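Local coordinates for protein glycerol-3-phosphate dehydrogenase [NAD(P)+] (Coxiella burnetii, PDB 3K96) that probably catalyses the NAD(P)H-dependent reduction of dihydroxyacetone phosphate to sn-glycerol 3-phosphate, the key precursor for phospholipid synthesis, at residues 132-137 with 161-166; 217-222 with 268-273. One frame throughout, in Å; residues are numbered along the deposited sequence.

Contact 1: 132-137 with 161-166; sequences GTKGLA and GPSLAT
Lys-134 reaches across to Gly-161 and Ser-163 with the end of its side chain, and almost everything that joins 132-137 to 161-166 passes through that one ammonium group. Its first torsion sets CG anti to the carbonyl carbon (chi1 -58°), and beyond CG the chain is fully extended, which carries NZ to the start of the 161-166 loop. There NZ gives a weak hydrogen bond to Gly-161 O, at 3.3 Å. Ser-163 OG stands farther off, 4.4 Å from Lys-134 NZ, and a water bridges the gap. That water accepts from Lys-134 NZ at 2.8 Å and from Gly-161 N at 3.0 Å, and it is hydrogen-bonded to Ser-163 OG at 2.8 Å. Backbone and side chain of the 161-166 loop thus meet the lysine at a single solvent molecule. Ser-163 has its CB directed toward the lysine, whereas Pro-162, between Gly-161 and Ser-163 in the chain, is turned away and packs on Ala-237 of the second subunit. The stronger polar partner of the ammonium group is Asp-269 OD2, with which it forms a salt bridge. Past Ser-163, Leu-164 occupies the N-cap position of helix 165-169, and Ala-165 touches Ser-39 and Ala-43 of helix 39-49. Both segments follow parallel strands, 128-131 and 156-160, and Lys-134, Gly-161 and Ser-163 are predicted to bind sn-glycerol 3-phosphate, with Lys-134 and Ala-165 also predicted to meet NADPH, consistent with the substrate and cofactor site at the C-terminal ends of parallel strands in a Rossmann-type domain.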
ATOM      1  N   GLY A 132       6.955 -17.834  12.365  1.00 29.01           N
ATOM      2  CA  GLY A 132       6.553 -17.120  11.160  1.00 29.04           C
ATOM      3  C   GLY A 132       5.037 -17.067  11.082  1.00 29.05           C
ATOM      4  O   GLY A 132       4.478 -16.433  10.166  1.00 28.54           O
ATOM      5  N   THR A 133       4.373 -17.755  12.023  1.00 28.09           N
ATOM      6  CA  THR A 133       2.904 -17.742  12.126  1.00 28.10           C
ATOM      7  C   THR A 133       2.400 -16.313  12.333  1.00 28.08           C
ATOM      8  O   THR A 133       3.031 -15.530  13.026  1.00 27.04           O
ATOM      9  CB  THR A 133       2.448 -18.572  13.346  1.00 28.48           C
ATOM     10  OG1 THR A 133       2.955 -19.911  13.232  1.00 29.74           O
ATOM     11  CG2 THR A 133       0.922 -18.586  13.498  1.00 28.24           C
ATOM     12  N   LYS A 134       1.252 -15.987  11.747  1.00 29.24           N
ATOM     13  CA  LYS A 134       0.621 -14.656  11.889  1.00 29.90           C
ATOM     14  C   LYS A 134      -0.830 -14.865  12.317  1.00 29.85           C
ATOM     15  O   LYS A 134      -1.536 -15.676  11.745  1.00 31.98           O
ATOM     16  CB  LYS A 134       0.647 -13.890  10.554  1.00 29.75           C
ATOM     17  CG  LYS A 134       2.045 -13.691   9.975  1.00 31.02           C
ATOM     18  CD  LYS A 134       2.007 -13.037   8.589  1.00 32.19           C
ATOM     19  CE  LYS A 134       3.396 -12.951   7.993  1.00 33.15           C
ATOM     20  NZ  LYS A 134       3.432 -12.436   6.612  1.00 33.90           N
ATOM     21  N   GLY A 135      -1.250 -14.154  13.337  1.00 29.91           N
ATOM     22  CA  GLY A 135      -2.587 -14.270  13.860  1.00 30.76           C
ATOM     23  C   GLY A 135      -2.581 -14.617  15.342  1.00 31.25           C
ATOM     24  O   GLY A 135      -1.613 -15.163  15.867  1.00 32.90           O
ATOM     25  N   LEU A 136      -3.678 -14.326  16.014  1.00 29.79           N
ATOM     26  CA  LEU A 136      -3.803 -14.650  17.415  1.00 30.06           C
ATOM     27  C   LEU A 136      -4.090 -16.139  17.581  1.00 30.03           C
ATOM     28  O   LEU A 136      -4.670 -16.765  16.697  1.00 30.99           O
ATOM     29  CB  LEU A 136      -4.928 -13.835  18.033  1.00 29.08           C
ATOM     30  CG  LEU A 136      -4.722 -12.332  18.033  1.00 30.48           C
ATOM     31  CD1 LEU A 136      -5.995 -11.621  18.571  1.00 27.83           C
ATOM     32  CD2 LEU A 136      -3.475 -11.970  18.873  1.00 29.97           C
ATOM     33  N   ALA A 137      -3.675 -16.715  18.696  1.00 29.00           N
ATOM     34  CA  ALA A 137      -3.940 -18.128  18.953  1.00 30.09           C
ATOM     35  C   ALA A 137      -5.263 -18.282  19.686  1.00 30.43           C
ATOM     36  O   ALA A 137      -5.897 -17.302  20.079  1.00 31.13           O
ATOM     37  CB  ALA A 137      -2.793 -18.771  19.795  1.00 30.04           C
ATOM     38  N   GLY A 161       6.815 -10.130   7.261  1.00 30.45           N
ATOM     39  CA  GLY A 161       6.942  -9.130   6.204  1.00 31.14           C
ATOM     40  C   GLY A 161       6.236  -9.559   4.932  1.00 30.52           C
ATOM     41  O   GLY A 161       5.593 -10.619   4.909  1.00 30.07           O
ATOM     42  N   PRO A 162       6.328  -8.726   3.866  1.00 29.88           N
ATOM     43  CA  PRO A 162       5.724  -9.109   2.594  1.00 30.19           C
ATOM     44  C   PRO A 162       6.551 -10.238   2.012  1.00 28.99           C
ATOM     45  O   PRO A 162       7.634 -10.013   1.475  1.00 29.86           O
ATOM     46  CB  PRO A 162       5.827  -7.842   1.741  1.00 30.46           C
ATOM     47  CG  PRO A 162       6.949  -7.060   2.334  1.00 31.08           C
ATOM     48  CD  PRO A 162       7.039  -7.444   3.789  1.00 30.25           C
ATOM     49  N   SER A 163       6.033 -11.441   2.070  1.00 29.47           N
ATOM     50  CA  SER A 163       6.836 -12.568   1.635  1.00 30.73           C
ATOM     51  C   SER A 163       6.070 -13.737   1.062  1.00 31.14           C
ATOM     52  O   SER A 163       5.931 -14.753   1.745  1.00 34.92           O
ATOM     53  CB  SER A 163       7.614 -13.060   2.847  1.00 30.70           C
ATOM     54  OG  SER A 163       6.711 -13.370   3.893  1.00 31.37           O
ATOM     55  N   LEU A 164       5.585 -13.625  -0.178  1.00 29.69           N
ATOM     56  CA  LEU A 164       4.918 -14.746  -0.828  1.00 29.03           C
ATOM     57  C   LEU A 164       5.899 -15.907  -0.845  1.00 27.80           C
ATOM     58  O   LEU A 164       7.033 -15.744  -1.253  1.00 26.69           O
ATOM     59  CB  LEU A 164       4.552 -14.429  -2.272  1.00 28.18           C
ATOM     60  CG  LEU A 164       3.498 -13.362  -2.542  1.00 32.27           C
ATOM     61  CD1 LEU A 164       3.248 -13.278  -4.053  1.00 31.02           C
ATOM     62  CD2 LEU A 164       2.196 -13.704  -1.747  1.00 33.82           C
ATOM     63  N   ALA A 165       5.454 -17.075  -0.429  1.00 28.61           N
ATOM     64  CA  ALA A 165       6.340 -18.246  -0.342  1.00 28.82           C
ATOM     65  C   ALA A 165       6.936 -18.647  -1.692  1.00 29.49           C
ATOM     66  O   ALA A 165       8.120 -18.981  -1.775  1.00 30.05           O
ATOM     67  CB  ALA A 165       5.582 -19.434   0.314  1.00 28.39           C
ATOM     68  N   THR A 166       6.120 -18.598  -2.751  1.00 29.65           N
ATOM     69  CA  THR A 166       6.554 -18.965  -4.098  1.00 29.63           C
ATOM     70  C   THR A 166       7.692 -18.065  -4.604  1.00 29.79           C
ATOM     71  O   THR A 166       8.646 -18.558  -5.222  1.00 29.29           O
ATOM     72  CB  THR A 166       5.342 -18.956  -5.140  1.00 30.65           C
ATOM     73  OG1 THR A 166       4.640 -17.710  -5.048  1.00 32.67           O
ATOM     74  CG2 THR A 166       4.334 -20.107  -4.857  1.00 31.92           C
TER
HETATM   75  O   HOH W   1       6.220 -13.008   6.609  1.00 24.11           O

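Contact 2: 217-222 with 268-273; sequences NILAIA and GDLVLT
Asn-217 opens the contact with its amide oxygen, OD1 lying 3.6 Å from Thr-273 CG2. Its CB points away from helix 264-275, yet the side-chain end swings back to meet the threonine methyl, while ND2 makes a weak hydrogen bond to Asn-310. Two residues on, Leu-219 faces the other helix directly: its CD1 comes within 3.6 Å of Leu-270 CD1, and its CB touches the same methyl. Leu-270 brings that branch across with CG anti to the backbone N (chi1 -176°), and Met-247 of helix 233-253 packs against both leucines. Ala-220 then supplies the closest backbone approach, its CA 5.9 Å from Thr-273 CA, with Ala-220 CB 3.5 Å from Thr-273 CG2. The one threonine methyl therefore touches both Ala-220 CB and Asn-217 OD1, in directions roughly at right angles. The Thr-273 hydroxyl turns back, OG1 giving a 2.7 Å bond to Asp-269 O, and is also hydrogen-bonded to Lys-216 NZ. Asp-269 O is gripped by two donors, Thr-273 N and OG1, from opposite faces of its plane. At 9.2 Å between axes and a crossing of -31°, these packed helices of the all-helical C-terminal domain border the predicted substrate site of Lys-216, the predicted proton acceptor, and Asp-269.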
ATOM      1  N   ASN A 217      -4.762 -10.147   7.239  1.00 29.80           N
ATOM      2  CA  ASN A 217      -5.613 -11.050   6.465  1.00 30.71           C
ATOM      3  C   ASN A 217      -7.089 -10.717   6.561  1.00 30.22           C
ATOM      4  O   ASN A 217      -7.853 -11.055   5.678  1.00 29.91           O
ATOM      5  CB  ASN A 217      -5.406 -12.490   6.869  1.00 31.86           C
ATOM      6  CG  ASN A 217      -4.086 -13.042   6.391  1.00 34.97           C
ATOM      7  OD1 ASN A 217      -3.524 -12.599   5.378  1.00 39.12           O
ATOM      8  ND2 ASN A 217      -3.599 -14.043   7.093  1.00 38.74           N
ATOM      9  N   ILE A 218      -7.476 -10.090   7.659  1.00 29.41           N
ATOM     10  CA  ILE A 218      -8.826  -9.618   7.850  1.00 29.20           C
ATOM     11  C   ILE A 218      -9.045  -8.489   6.823  1.00 30.43           C
ATOM     12  O   ILE A 218     -10.080  -8.419   6.143  1.00 30.39           O
ATOM     13  CB  ILE A 218      -9.005  -9.009   9.262  1.00 29.14           C
ATOM     14  CG1 ILE A 218      -8.705 -10.054  10.372  1.00 28.54           C
ATOM     15  CG2 ILE A 218     -10.412  -8.427   9.395  1.00 25.49           C
ATOM     16  CD1 ILE A 218      -8.649  -9.447  11.797  1.00 25.03           C
ATOM     17  N   LEU A 219      -8.056  -7.615   6.702  1.00 29.85           N
ATOM     18  CA  LEU A 219      -8.143  -6.501   5.741  1.00 30.17           C
ATOM     19  C   LEU A 219      -8.104  -7.026   4.302  1.00 30.37           C
ATOM     20  O   LEU A 219      -8.745  -6.460   3.415  1.00 31.07           O
ATOM     21  CB  LEU A 219      -7.062  -5.459   6.010  1.00 28.93           C
ATOM     22  CG  LEU A 219      -7.126  -4.911   7.449  1.00 30.72           C
ATOM     23  CD1 LEU A 219      -6.025  -3.875   7.730  1.00 28.06           C
ATOM     24  CD2 LEU A 219      -8.495  -4.320   7.752  1.00 32.62           C
ATOM     25  N   ALA A 220      -7.384  -8.123   4.083  1.00 29.70           N
ATOM     26  CA  ALA A 220      -7.325  -8.754   2.770  1.00 30.32           C
ATOM     27  C   ALA A 220      -8.709  -9.259   2.374  1.00 29.17           C
ATOM     28  O   ALA A 220      -9.100  -9.168   1.223  1.00 29.67           O
ATOM     29  CB  ALA A 220      -6.307  -9.909   2.778  1.00 29.85           C
ATOM     30  N   ILE A 221      -9.456  -9.792   3.342  1.00 28.72           N
ATOM     31  CA  ILE A 221     -10.804 -10.248   3.056  1.00 27.96           C
ATOM     32  C   ILE A 221     -11.665  -9.035   2.714  1.00 27.97           C
ATOM     33  O   ILE A 221     -12.381  -9.059   1.714  1.00 28.49           O
ATOM     34  CB  ILE A 221     -11.421 -11.026   4.203  1.00 28.45           C
ATOM     35  CG1 ILE A 221     -10.662 -12.349   4.429  1.00 26.63           C
ATOM     36  CG2 ILE A 221     -12.898 -11.329   3.912  1.00 25.82           C
ATOM     37  CD1 ILE A 221     -11.236 -13.154   5.616  1.00 26.66           C
ATOM     38  N   ALA A 222     -11.555  -7.974   3.510  1.00 26.54           N
ATOM     39  CA  ALA A 222     -12.328  -6.751   3.281  1.00 26.79           C
ATOM     40  C   ALA A 222     -12.056  -6.158   1.903  1.00 27.80           C
ATOM     41  O   ALA A 222     -12.984  -5.854   1.158  1.00 30.19           O
ATOM     42  CB  ALA A 222     -12.033  -5.715   4.370  1.00 26.12           C
ATOM     43  N   GLY A 268       4.014  -2.965   4.551  1.00 30.02           N
ATOM     44  CA  GLY A 268       4.545  -3.839   3.520  1.00 28.24           C
ATOM     45  C   GLY A 268       3.691  -5.042   3.255  1.00 29.07           C
ATOM     46  O   GLY A 268       3.230  -5.254   2.129  1.00 27.82           O
ATOM     47  N   ASP A 269       3.477  -5.833   4.309  1.00 28.91           N
ATOM     48  CA  ASP A 269       2.685  -7.055   4.230  1.00 28.30           C
ATOM     49  C   ASP A 269       1.234  -6.728   3.866  1.00 28.45           C
ATOM     50  O   ASP A 269       0.567  -7.477   3.158  1.00 27.96           O
ATOM     51  CB  ASP A 269       2.736  -7.760   5.578  1.00 28.88           C
ATOM     52  CG  ASP A 269       2.518  -9.252   5.481  1.00 32.20           C
ATOM     53  OD1 ASP A 269       2.339  -9.799   4.366  1.00 38.45           O
ATOM     54  OD2 ASP A 269       2.556  -9.903   6.551  1.00 36.63           O
ATOM     55  N   LEU A 270       0.736  -5.599   4.336  1.00 28.86           N
ATOM     56  CA  LEU A 270      -0.660  -5.243   4.032  1.00 29.07           C
ATOM     57  C   LEU A 270      -0.873  -4.943   2.565  1.00 28.79           C
ATOM     58  O   LEU A 270      -1.823  -5.431   1.969  1.00 29.00           O
ATOM     59  CB  LEU A 270      -1.110  -4.052   4.864  1.00 28.19           C
ATOM     60  CG  LEU A 270      -2.566  -3.599   4.753  1.00 27.60           C
ATOM     61  CD1 LEU A 270      -3.506  -4.642   5.322  1.00 30.46           C
ATOM     62  CD2 LEU A 270      -2.700  -2.301   5.540  1.00 27.85           C
ATOM     63  N   VAL A 271       0.002  -4.144   1.973  0.70 30.39           N
ATOM     64  CA  VAL A 271      -0.172  -3.820   0.573  0.70 31.10           C
ATOM     65  C   VAL A 271      -0.060  -5.066  -0.284  0.70 30.78           C
ATOM     66  O   VAL A 271      -0.866  -5.270  -1.182  0.70 30.50           O
ATOM     67  CB  VAL A 271       0.767  -2.694   0.101  0.70 31.13           C
ATOM     68  CG1 VAL A 271       0.476  -1.445   0.902  0.70 33.17           C
ATOM     69  CG2 VAL A 271       2.228  -3.090   0.213  0.70 31.71           C
ATOM     70  N   LEU A 272       0.908  -5.927   0.029  1.00 30.95           N
ATOM     71  CA  LEU A 272       1.085  -7.174  -0.704  1.00 30.50           C
ATOM     72  C   LEU A 272      -0.159  -8.027  -0.648  1.00 32.26           C
ATOM     73  O   LEU A 272      -0.689  -8.460  -1.688  1.00 33.32           O
ATOM     74  CB  LEU A 272       2.243  -8.000  -0.111  1.00 30.65           C
ATOM     75  CG  LEU A 272       2.341  -9.441  -0.648  1.00 33.26           C
ATOM     76  CD1 LEU A 272       2.717  -9.425  -2.137  1.00 27.97           C
ATOM     77  CD2 LEU A 272       3.348 -10.271   0.147  1.00 27.52           C
ATOM     78  N   THR A 273      -0.670  -8.233   0.562  1.00 32.46           N
ATOM     79  CA  THR A 273      -1.785  -9.155   0.759  1.00 33.02           C
ATOM     80  C   THR A 273      -3.126  -8.620   0.258  1.00 34.17           C
ATOM     81  O   THR A 273      -3.998  -9.404  -0.136  1.00 33.13           O
ATOM     82  CB  THR A 273      -1.910  -9.561   2.224  1.00 33.74           C
ATOM     83  OG1 THR A 273      -0.605  -9.919   2.729  1.00 33.99           O
ATOM     84  CG2 THR A 273      -2.880 -10.740   2.374  1.00 33.11           C
TER

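Overall arrangement
The two contacts illustrate how an active site can be assembled where two domains meet: contact 1 belongs to the N-terminal Rossmann-type part and contact 2 to the helical C-terminal part. Their centres lie 11 Å apart, and the main polar link is the salt bridge from Lys-134 NZ to Asp-269 OD2, 2.7 Å long. Gly-161 O lies 3.4 Å from Asp-269 OD1, both oxygens near the Lys-134 ammonium group, while Leu-272 CD2 lies 3.6 Å from Pro-162 CA. Asp-269 therefore ties the Rossmann loops to helix 264-275, which packs against helix 206-228, the carrier of Lys-216. Both contacts touch the second subunit, through Pro-162 and Leu-164 and through Val-271 and Leu-272, consistent with a site near the dimer interface.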